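Local coordinates for uncharacterized hypothetical protein (PDB 4EI0) that is of unknown function but belongs to the DUF4466 family, with a chain folded mainly into antiparallel beta sheets, at residues B[164-169]-B[193-198]; B[209-214]-B[230-235]; B[155-160]-B[173-178]. All coordinates share one frame; numbering follows the deposited sequence.

Contact 1: residues B[164-169]-B[193-198]; sequences CYLSFL and IDIMYA
Asp194 and Phe168 each set CG anti to the carbonyl carbon and beside the backbone N (chi1 -62° and -57°), which brings the carboxylate to Phe168 N and the ring edge to Asp194 CB. The setting is an antiparallel strand pair, 165-167 with 195-198, broken at one end by a classic beta bulge. Asp194 and Ile195 both face Leu166 there. Leu166 O is gripped by two N-H groups, 2.9 Å from Asp194 N and 3.2 Å from Ile195 N. Leu166 N donates back to Ile195 O at 2.8 Å. Beyond the bulge a side chain carries on the pairing. Asp194 OD2 accepts from Phe168 N at 2.9 Å, using its anti lone pair. The other oxygen, OD1, is held by Asn230 ND2, so both carboxylate oxygens of this buried residue have partners.

The Phe168 ring turns its edge to the second segment. Its CD2 lies 3.6 Å from Asp194 CB, and Ile195 CD1 meets CE2 in the ring plane. Ring and carboxylate planes are 23° apart. Strand 289-299 packs on Phe168 as well.

Tyr165 and Met196 form a non-hydrogen-bonded pair on the opposite face of the sheet from Leu166 and Ile195. Their side chains run alongside each other in the same sense. Ile193 packs its CD1 on Tyr165 CB, 3.7 Å away. Met196, a selenomethionine, is extended along the tyrosine ring in an oblique Met-aromatic contact. Cys164 SG covers one face of that ring near its centre. Met196 CG and SE each approach Tyr165 CE1 to 3.8 Å.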
loop_
_atom_site.group_PDB
_atom_site.type_symbol
_atom_site.label_atom_id
_atom_site.label_comp_id
_atom_site.label_asym_id
_atom_site.label_seq_id
_atom_site.Cartn_x
_atom_site.Cartn_y
_atom_site.Cartn_z
ATOM N N CYS B 164 -6.945 38.202 -33.797
ATOM C CA CYS B 164 -5.645 38.646 -34.120
ATOM C C CYS B 164 -5.098 39.766 -33.258
ATOM O O CYS B 164 -4.007 40.213 -33.527
ATOM C CB CYS B 164 -5.652 39.116 -35.589
ATOM S SG CYS B 164 -6.729 40.508 -35.985
ATOM N N TYR B 165 -5.820 40.230 -32.249
ATOM C CA TYR B 165 -5.381 41.426 -31.528
ATOM C C TYR B 165 -5.064 41.030 -30.115
ATOM O O TYR B 165 -5.966 40.729 -29.344
ATOM C CB TYR B 165 -6.472 42.494 -31.584
ATOM C CG TYR B 165 -6.796 42.989 -32.947
ATOM C CD1 TYR B 165 -5.847 43.627 -33.708
ATOM C CD2 TYR B 165 -8.078 42.874 -33.474
ATOM C CE1 TYR B 165 -6.151 44.105 -34.970
ATOM C CE2 TYR B 165 -8.387 43.370 -34.722
ATOM C CZ TYR B 165 -7.429 43.972 -35.476
ATOM O OH TYR B 165 -7.742 44.465 -36.720
ATOM N N LEU B 166 -3.771 40.997 -29.793
ATOM C CA LEU B 166 -3.294 40.601 -28.481
ATOM C C LEU B 166 -3.203 41.810 -27.544
ATOM O O LEU B 166 -2.551 42.795 -27.866
ATOM C CB LEU B 166 -1.909 39.909 -28.570
ATOM C CG LEU B 166 -1.778 38.487 -29.106
ATOM C CD1 LEU B 166 -2.342 38.298 -30.511
ATOM C CD2 LEU B 166 -0.302 38.098 -29.035
ATOM N N SER B 167 -3.846 41.721 -26.381
ATOM C CA SER B 167 -3.714 42.718 -25.303
ATOM C C SER B 167 -3.081 42.084 -24.080
ATOM O O SER B 167 -3.562 41.069 -23.553
ATOM C CB SER B 167 -5.068 43.285 -24.896
ATOM O OG SER B 167 -4.913 44.265 -23.873
ATOM N N PHE B 168 -2.029 42.720 -23.579
ATOM C CA PHE B 168 -1.388 42.312 -22.342
ATOM C C PHE B 168 -1.813 43.218 -21.198
ATOM O O PHE B 168 -1.142 43.232 -20.177
ATOM C CB PHE B 168 0.167 42.378 -22.492
ATOM C CG PHE B 168 0.700 41.550 -23.627
ATOM C CD1 PHE B 168 0.889 40.180 -23.488
ATOM C CD2 PHE B 168 0.958 42.123 -24.835
ATOM C CE1 PHE B 168 1.360 39.431 -24.533
ATOM C CE2 PHE B 168 1.412 41.381 -25.891
ATOM C CZ PHE B 168 1.615 40.044 -25.749
ATOM N N LEU B 169 -2.961 43.897 -21.306
ATOM C CA LEU B 169 -3.341 44.924 -20.301
ATOM C C LEU B 169 -4.478 44.585 -19.380
ATOM O O LEU B 169 -4.769 45.354 -18.487
ATOM C CB LEU B 169 -3.642 46.275 -21.011
ATOM C CG LEU B 169 -2.495 46.782 -21.948
ATOM C CD1 LEU B 169 -2.731 48.102 -22.695
ATOM C CD2 LEU B 169 -1.211 46.885 -21.113
ATOM N N ILE B 193 -4.764 47.262 -27.505
ATOM C CA ILE B 193 -4.079 46.277 -28.319
ATOM C C ILE B 193 -2.604 46.606 -28.360
ATOM O O ILE B 193 -2.213 47.732 -28.705
ATOM C CB ILE B 193 -4.602 46.190 -29.763
ATOM C CG1 ILE B 193 -6.119 45.981 -29.773
ATOM C CG2 ILE B 193 -3.884 45.027 -30.497
ATOM C CD1 ILE B 193 -6.631 44.921 -28.858
ATOM N N ASP B 194 -1.802 45.584 -28.047
ATOM C CA ASP B 194 -0.361 45.665 -28.032
ATOM C C ASP B 194 0.288 45.066 -29.275
ATOM O O ASP B 194 1.291 45.600 -29.774
ATOM C CB ASP B 194 0.141 45.029 -26.704
ATOM C CG ASP B 194 -0.392 45.800 -25.508
ATOM O OD1 ASP B 194 -0.190 47.040 -25.537
ATOM O OD2 ASP B 194 -1.066 45.226 -24.612
ATOM N N ILE B 195 -0.297 44.012 -29.802
ATOM C CA ILE B 195 0.277 43.307 -30.949
ATOM C C ILE B 195 -0.853 42.884 -31.867
ATOM O O ILE B 195 -1.901 42.416 -31.395
ATOM C CB ILE B 195 1.082 42.036 -30.499
ATOM C CG1 ILE B 195 2.384 42.439 -29.787
ATOM C CG2 ILE B 195 1.450 41.185 -31.697
ATOM C CD1 ILE B 195 3.168 41.309 -29.155
HETATM N N MSE B 196 -0.646 43.053 -33.167
HETATM C CA MSE B 196 -1.530 42.490 -34.173
HETATM C C MSE B 196 -0.817 41.339 -34.853
HETATM O O MSE B 196 0.280 41.514 -35.403
HETATM C CB MSE B 196 -1.936 43.516 -35.217
HETATM C CG MSE B 196 -2.836 42.919 -36.322
HETATM SE SE MSE B 196 -3.373 44.249 -37.583
HETATM C CE MSE B 196 -4.700 43.231 -38.665
ATOM N N TYR B 197 -1.441 40.171 -34.792
ATOM C CA TYR B 197 -0.991 39.018 -35.562
ATOM C C TYR B 197 -1.557 39.074 -36.956
ATOM O O TYR B 197 -2.694 39.487 -37.149
ATOM C CB TYR B 197 -1.473 37.760 -34.889
ATOM C CG TYR B 197 -1.416 36.578 -35.772
ATOM C CD1 TYR B 197 -0.224 35.868 -35.911
ATOM C CD2 TYR B 197 -2.524 36.157 -36.477
ATOM C CE1 TYR B 197 -0.133 34.769 -36.730
ATOM C CE2 TYR B 197 -2.447 35.042 -37.322
ATOM C CZ TYR B 197 -1.245 34.352 -37.443
ATOM O OH TYR B 197 -1.140 33.234 -38.217
ATOM N N ALA B 198 -0.761 38.649 -37.927
ATOM C CA ALA B 198 -1.234 38.411 -39.271
ATOM C C ALA B 198 -0.450 37.251 -39.864
ATOM O O ALA B 198 0.726 37.133 -39.598
ATOM C CB ALA B 198 -1.002 39.639 -40.108
#

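Contact 2: residues B[209-214]-B[230-235]; sequences FYTSSS and NNTKMI
Thr211 meets Thr232 and Asn230 where a type I beta turn, Thr211 to Ser214, leaves strand 207-210. The turn packs against the loop that leads into strand 233-238, which belongs to a different antiparallel sheet.

Thr211 holds OG1 anti to the backbone N (chi1 -157°), and this hydroxyl accepts from Thr232 N at 2.9 Å with an N-H...O angle of 160°. The same oxygen also bonds to Asp194 O, as does Thr232 OG1, so one carbonyl gathers both threonine hydroxyls. Asn230 O takes two weak bonds from Ser212, from its N at 3.4 Å and from its OG at 3.3 Å. Ser213 OG donates to Asn231 OD1. This bond is very short at 2.5 Å, and the donor sits 44° above the carbonyl plane, not on a lone pair, so its exact geometry is doubtful. Ser213 OG has a second partner in Asn269 ND2. A leucine in place of Asn231 has no OD1, so Ser213 OG would probably be left with Asn269 ND2 but without its tie to the loop 230-232.

Within the turn, Ser214 N bonds to Thr211 O. Ser214 OG accepts from Thr211 N at 2.8 Å, and also bonds to Asn269 O.

The apolar contacts belong to Met234, a selenomethionine bent at chi3. Its SE rests 3.9 Å from Phe209 CB. Beyond the bend, Met234 CE reaches Thr211 CB at 3.8 Å.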
loop_
_atom_site.group_PDB
_atom_site.type_symbol
_atom_site.label_atom_id
_atom_site.label_comp_id
_atom_site.label_asym_id
_atom_site.label_seq_id
_atom_site.Cartn_x
_atom_site.Cartn_y
_atom_site.Cartn_z
ATOM N N PHE B 209 4.041 39.254 -36.121
ATOM C CA PHE B 209 3.513 40.116 -35.055
ATOM C C PHE B 209 3.904 41.532 -35.427
ATOM O O PHE B 209 5.071 41.830 -35.723
ATOM C CB PHE B 209 4.116 39.847 -33.689
ATOM C CG PHE B 209 3.622 38.607 -32.984
ATOM C CD1 PHE B 209 2.482 37.916 -33.370
ATOM C CD2 PHE B 209 4.298 38.170 -31.843
ATOM C CE1 PHE B 209 2.043 36.800 -32.650
ATOM C CE2 PHE B 209 3.891 37.048 -31.143
ATOM C CZ PHE B 209 2.734 36.372 -31.531
ATOM N N TYR B 210 2.920 42.422 -35.433
ATOM C CA TYR B 210 3.135 43.818 -35.760
ATOM C C TYR B 210 2.646 44.696 -34.633
ATOM O O TYR B 210 1.854 44.284 -33.815
ATOM C CB TYR B 210 2.368 44.191 -37.003
ATOM C CG TYR B 210 2.694 43.362 -38.182
ATOM C CD1 TYR B 210 3.969 43.397 -38.732
ATOM C CD2 TYR B 210 1.737 42.557 -38.794
ATOM C CE1 TYR B 210 4.276 42.674 -39.858
ATOM C CE2 TYR B 210 2.041 41.825 -39.946
ATOM C CZ TYR B 210 3.315 41.899 -40.472
ATOM O OH TYR B 210 3.673 41.175 -41.608
ATOM N N THR B 211 3.102 45.930 -34.636
ATOM C CA THR B 211 2.795 46.900 -33.606
ATOM C C THR B 211 2.656 48.286 -34.280
ATOM O O THR B 211 2.799 48.382 -35.490
ATOM C CB THR B 211 3.901 46.887 -32.539
ATOM O OG1 THR B 211 3.360 47.405 -31.319
ATOM C CG2 THR B 211 5.113 47.719 -32.986
ATOM N N SER B 212 2.368 49.350 -33.521
ATOM C CA SER B 212 1.999 50.650 -34.118
ATOM C C SER B 212 3.024 51.162 -35.124
ATOM O O SER B 212 2.662 51.721 -36.143
ATOM C CB SER B 212 1.785 51.726 -33.044
ATOM O OG SER B 212 3.024 52.050 -32.430
ATOM N N SER B 213 4.306 50.974 -34.838
ATOM C CA SER B 213 5.336 51.525 -35.704
ATOM C C SER B 213 5.941 50.486 -36.645
ATOM O O SER B 213 6.922 50.755 -37.285
ATOM C CB SER B 213 6.408 52.200 -34.849
ATOM O OG SER B 213 6.907 51.304 -33.884
ATOM N N SER B 214 5.354 49.297 -36.781
ATOM C CA SER B 214 5.930 48.330 -37.725
ATOM C C SER B 214 6.045 48.985 -39.116
ATOM O O SER B 214 5.146 49.697 -39.518
ATOM C CB SER B 214 5.088 47.057 -37.828
ATOM O OG SER B 214 5.029 46.314 -36.609
ATOM N N ASN B 230 -0.379 51.724 -29.342
ATOM C CA ASN B 230 0.710 51.178 -28.517
ATOM C C ASN B 230 1.906 50.672 -29.330
ATOM O O ASN B 230 1.761 49.855 -30.237
ATOM C CB ASN B 230 0.199 50.050 -27.622
ATOM C CG ASN B 230 -0.800 50.525 -26.620
ATOM O OD1 ASN B 230 -0.940 51.722 -26.422
ATOM N ND2 ASN B 230 -1.499 49.598 -25.970
ATOM N N ASN B 231 3.090 51.186 -29.015
ATOM C CA ASN B 231 4.328 50.744 -29.667
ATOM C C ASN B 231 5.075 49.712 -28.787
ATOM O O ASN B 231 5.875 50.053 -27.938
ATOM C CB ASN B 231 5.216 51.939 -29.987
ATOM C CG ASN B 231 6.315 51.585 -30.957
ATOM O OD1 ASN B 231 6.331 50.502 -31.568
ATOM N ND2 ASN B 231 7.271 52.469 -31.066
ATOM N N THR B 232 4.730 48.455 -28.970
ATOM C CA THR B 232 5.238 47.374 -28.141
ATOM C C THR B 232 6.674 47.018 -28.527
ATOM O O THR B 232 7.002 46.995 -29.700
ATOM C CB THR B 232 4.307 46.155 -28.316
ATOM O OG1 THR B 232 2.980 46.540 -27.954
ATOM C CG2 THR B 232 4.735 44.991 -27.435
ATOM N N LYS B 233 7.527 46.776 -27.536
ATOM C CA LYS B 233 8.889 46.307 -27.774
ATOM C C LYS B 233 8.924 44.792 -27.791
ATOM O O LYS B 233 8.343 44.154 -26.910
ATOM C CB LYS B 233 9.813 46.760 -26.635
ATOM C CG LYS B 233 10.024 48.265 -26.548
ATOM C CD LYS B 233 10.943 48.569 -25.358
ATOM C CE LYS B 233 11.436 50.010 -25.378
ATOM N NZ LYS B 233 10.265 50.922 -25.533
HETATM N N MSE B 234 9.640 44.217 -28.742
HETATM C CA MSE B 234 9.650 42.758 -28.950
HETATM C C MSE B 234 11.050 42.234 -29.297
HETATM O O MSE B 234 11.790 42.918 -30.008
HETATM C CB MSE B 234 8.746 42.431 -30.158
HETATM C CG MSE B 234 7.283 42.618 -29.949
HETATM SE SE MSE B 234 6.387 42.261 -31.625
HETATM C CE MSE B 234 6.408 44.029 -32.445
ATOM N N ILE B 235 11.378 41.024 -28.817
ATOM C CA ILE B 235 12.662 40.293 -29.123
ATOM C C ILE B 235 12.289 38.868 -29.491
ATOM O O ILE B 235 11.636 38.155 -28.707
ATOM C CB ILE B 235 13.607 40.295 -27.902
ATOM C CG1 ILE B 235 14.022 41.749 -27.561
ATOM C CG2 ILE B 235 14.829 39.365 -28.067
ATOM C CD1 ILE B 235 14.843 41.875 -26.277
#

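Contact 3: residues B[155-160]-B[173-178]; sequences KNLSVT and EAVHIY
Leu157 CD1 and Val175 CG1 lie just 3.2 Å apart, tighter than ordinary van der Waals contact. Leu157 also has an off-rotamer chi2 of 145°. The two together suggest strain or an imprecisely placed methyl, so the exact spacing is doubtful. The side chains pass one another from opposite sides.

The rest of the packing centres on Ile177. With CG1 beside its backbone N (chi1 -45°), Ile177 sends CD1 to Val159 CG2, 3.7 Å away. These two side chains are roughly perpendicular. Ile177 CG2 rests 3.9 Å from Ser158 O. No hydrogen bond joins the segments, and the contact is apolar apart from that carbonyl.

His176 points away from segment 155-160. His176 ND1 donates to the syn lone pair of Glu173 OE2 at 2.7 Å, close to the ring plane. His176 CD2 lies over one face of the Tyr178 ring.

Strands 157-159 and 176-178 run in roughly the same direction, 33° apart, and their short axes come within 8.1 Å at the closest. Each belongs to its own sheet: Leu157 and Val159 pair with strand 302-311, His176 and Tyr178 with strand 165-167. Such packing without backbone bonds is consistent with two sheets packed face to face, as in a beta sandwich.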
loop_
_atom_site.group_PDB
_atom_site.type_symbol
_atom_site.label_atom_id
_atom_site.label_comp_id
_atom_site.label_asym_id
_atom_site.label_seq_id
_atom_site.Cartn_x
_atom_site.Cartn_y
_atom_site.Cartn_z
ATOM N N LYS B 155 -2.705 29.787 -21.125
ATOM C CA LYS B 155 -2.191 28.748 -21.981
ATOM C C LYS B 155 -3.143 28.382 -23.091
ATOM O O LYS B 155 -4.344 28.509 -22.955
ATOM C CB LYS B 155 -1.890 27.486 -21.189
ATOM C CG LYS B 155 -0.806 27.640 -20.162
ATOM C CD LYS B 155 -0.724 26.400 -19.291
ATOM C CE LYS B 155 -0.271 25.196 -20.125
ATOM N NZ LYS B 155 0.195 24.084 -19.256
ATOM N N ASN B 156 -2.562 27.958 -24.203
ATOM C CA ASN B 156 -3.272 27.395 -25.333
ATOM C C ASN B 156 -4.394 28.243 -25.837
ATOM O O ASN B 156 -5.507 27.780 -25.977
ATOM C CB ASN B 156 -3.733 25.975 -24.983
ATOM C CG ASN B 156 -2.571 25.096 -24.547
ATOM O OD1 ASN B 156 -2.575 24.545 -23.441
ATOM N ND2 ASN B 156 -1.536 25.026 -25.371
ATOM N N LEU B 157 -4.081 29.493 -26.154
ATOM C CA LEU B 157 -5.048 30.416 -26.724
ATOM C C LEU B 157 -4.969 30.391 -28.250
ATOM O O LEU B 157 -3.901 30.268 -28.820
ATOM C CB LEU B 157 -4.790 31.839 -26.236
ATOM C CG LEU B 157 -4.970 31.952 -24.728
ATOM C CD1 LEU B 157 -4.011 32.939 -24.097
ATOM C CD2 LEU B 157 -6.421 32.284 -24.429
ATOM N N SER B 158 -6.107 30.584 -28.903
ATOM C CA SER B 158 -6.202 30.512 -30.333
ATOM C C SER B 158 -6.051 31.872 -30.988
ATOM O O SER B 158 -6.704 32.834 -30.627
ATOM C CB SER B 158 -7.531 29.835 -30.719
ATOM O OG SER B 158 -7.734 29.919 -32.098
ATOM N N VAL B 159 -5.186 31.935 -31.987
ATOM C CA VAL B 159 -4.920 33.144 -32.710
ATOM C C VAL B 159 -5.104 32.839 -34.186
ATOM O O VAL B 159 -4.613 31.834 -34.693
ATOM C CB VAL B 159 -3.512 33.682 -32.373
ATOM C CG1 VAL B 159 -3.170 34.847 -33.277
ATOM C CG2 VAL B 159 -3.474 34.100 -30.875
ATOM N N THR B 160 -5.824 33.703 -34.876
ATOM C CA THR B 160 -6.087 33.520 -36.290
ATOM C C THR B 160 -6.083 34.908 -36.915
ATOM O O THR B 160 -5.969 35.923 -36.218
ATOM C CB THR B 160 -7.439 32.830 -36.528
ATOM O OG1 THR B 160 -8.490 33.692 -36.084
ATOM C CG2 THR B 160 -7.534 31.528 -35.754
ATOM N N GLU B 173 -5.122 38.602 -16.473
ATOM C CA GLU B 173 -5.131 37.861 -17.739
ATOM C C GLU B 173 -3.806 38.091 -18.448
ATOM O O GLU B 173 -3.580 39.180 -18.898
ATOM C CB GLU B 173 -6.239 38.375 -18.655
ATOM C CG GLU B 173 -7.557 37.621 -18.680
ATOM C CD GLU B 173 -8.463 38.081 -19.836
ATOM O OE1 GLU B 173 -8.988 39.208 -19.790
ATOM O OE2 GLU B 173 -8.631 37.333 -20.817
ATOM N N ALA B 174 -2.946 37.069 -18.564
ATOM C CA ALA B 174 -1.594 37.257 -19.130
ATOM C C ALA B 174 -1.653 37.842 -20.532
ATOM O O ALA B 174 -0.844 38.680 -20.903
ATOM C CB ALA B 174 -0.820 35.937 -19.130
ATOM N N VAL B 175 -2.640 37.410 -21.291
ATOM C CA VAL B 175 -2.946 37.956 -22.631
ATOM C C VAL B 175 -4.402 37.745 -22.866
ATOM O O VAL B 175 -4.974 36.788 -22.299
ATOM C CB VAL B 175 -2.136 37.262 -23.759
ATOM C CG1 VAL B 175 -2.638 35.861 -24.041
ATOM C CG2 VAL B 175 -2.177 38.122 -25.008
ATOM N N HIS B 176 -4.994 38.597 -23.688
ATOM C CA HIS B 176 -6.356 38.384 -24.182
ATOM C C HIS B 176 -6.359 38.595 -25.657
ATOM O O HIS B 176 -5.753 39.533 -26.129
ATOM C CB HIS B 176 -7.341 39.338 -23.485
ATOM C CG HIS B 176 -8.799 39.069 -23.837
ATOM N ND1 HIS B 176 -9.577 38.202 -23.145
ATOM C CD2 HIS B 176 -9.564 39.519 -24.896
ATOM C CE1 HIS B 176 -10.809 38.180 -23.714
ATOM N NE2 HIS B 176 -10.783 38.949 -24.792
ATOM N N ILE B 177 -7.030 37.717 -26.400
ATOM C CA ILE B 177 -7.121 37.820 -27.861
ATOM C C ILE B 177 -8.494 38.390 -28.203
ATOM O O ILE B 177 -9.501 37.759 -27.967
ATOM C CB ILE B 177 -6.977 36.440 -28.585
ATOM C CG1 ILE B 177 -5.810 35.583 -28.030
ATOM C CG2 ILE B 177 -6.849 36.668 -30.060
ATOM C CD1 ILE B 177 -4.460 36.253 -28.037
ATOM N N TYR B 178 -8.492 39.595 -28.745
ATOM C CA TYR B 178 -9.649 40.309 -29.254
ATOM C C TYR B 178 -9.679 40.045 -30.733
ATOM O O TYR B 178 -8.645 39.853 -31.332
ATOM C CB TYR B 178 -9.496 41.833 -29.023
ATOM C CG TYR B 178 -9.685 42.202 -27.563
ATOM C CD1 TYR B 178 -10.936 42.060 -26.954
ATOM C CD2 TYR B 178 -8.622 42.605 -26.772
ATOM C CE1 TYR B 178 -11.115 42.342 -25.605
ATOM C CE2 TYR B 178 -8.802 42.896 -25.406
ATOM C CZ TYR B 178 -10.057 42.776 -24.840
ATOM O OH TYR B 178 -10.263 43.055 -23.513
#

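How the contacts relate
All three contacts lie on the same side of the chain's centre. Contact 1 lies between the other two: its centre is about 9 Å from the centre of contact 2 and about 9 Å from that of contact 3. Contacts 2 and 3 are about 17 Å apart, centre to centre, and do not touch. All three involve one antiparallel sheet, whose strands run in the order 176-178, 165-167, 195-199, 207-210, 270-274. Contact 1 lies within it. Contacts 2 and 3 join it to the outermost strands, 233-238 and 152-159, of a second sheet. Along the chain, contacts 3 and 1 interleave and contact 2 follows. The two sheets thus meet near both outer strands of the second, by apolar packing in contact 3 and largely by hydrogen bonds in contact 2.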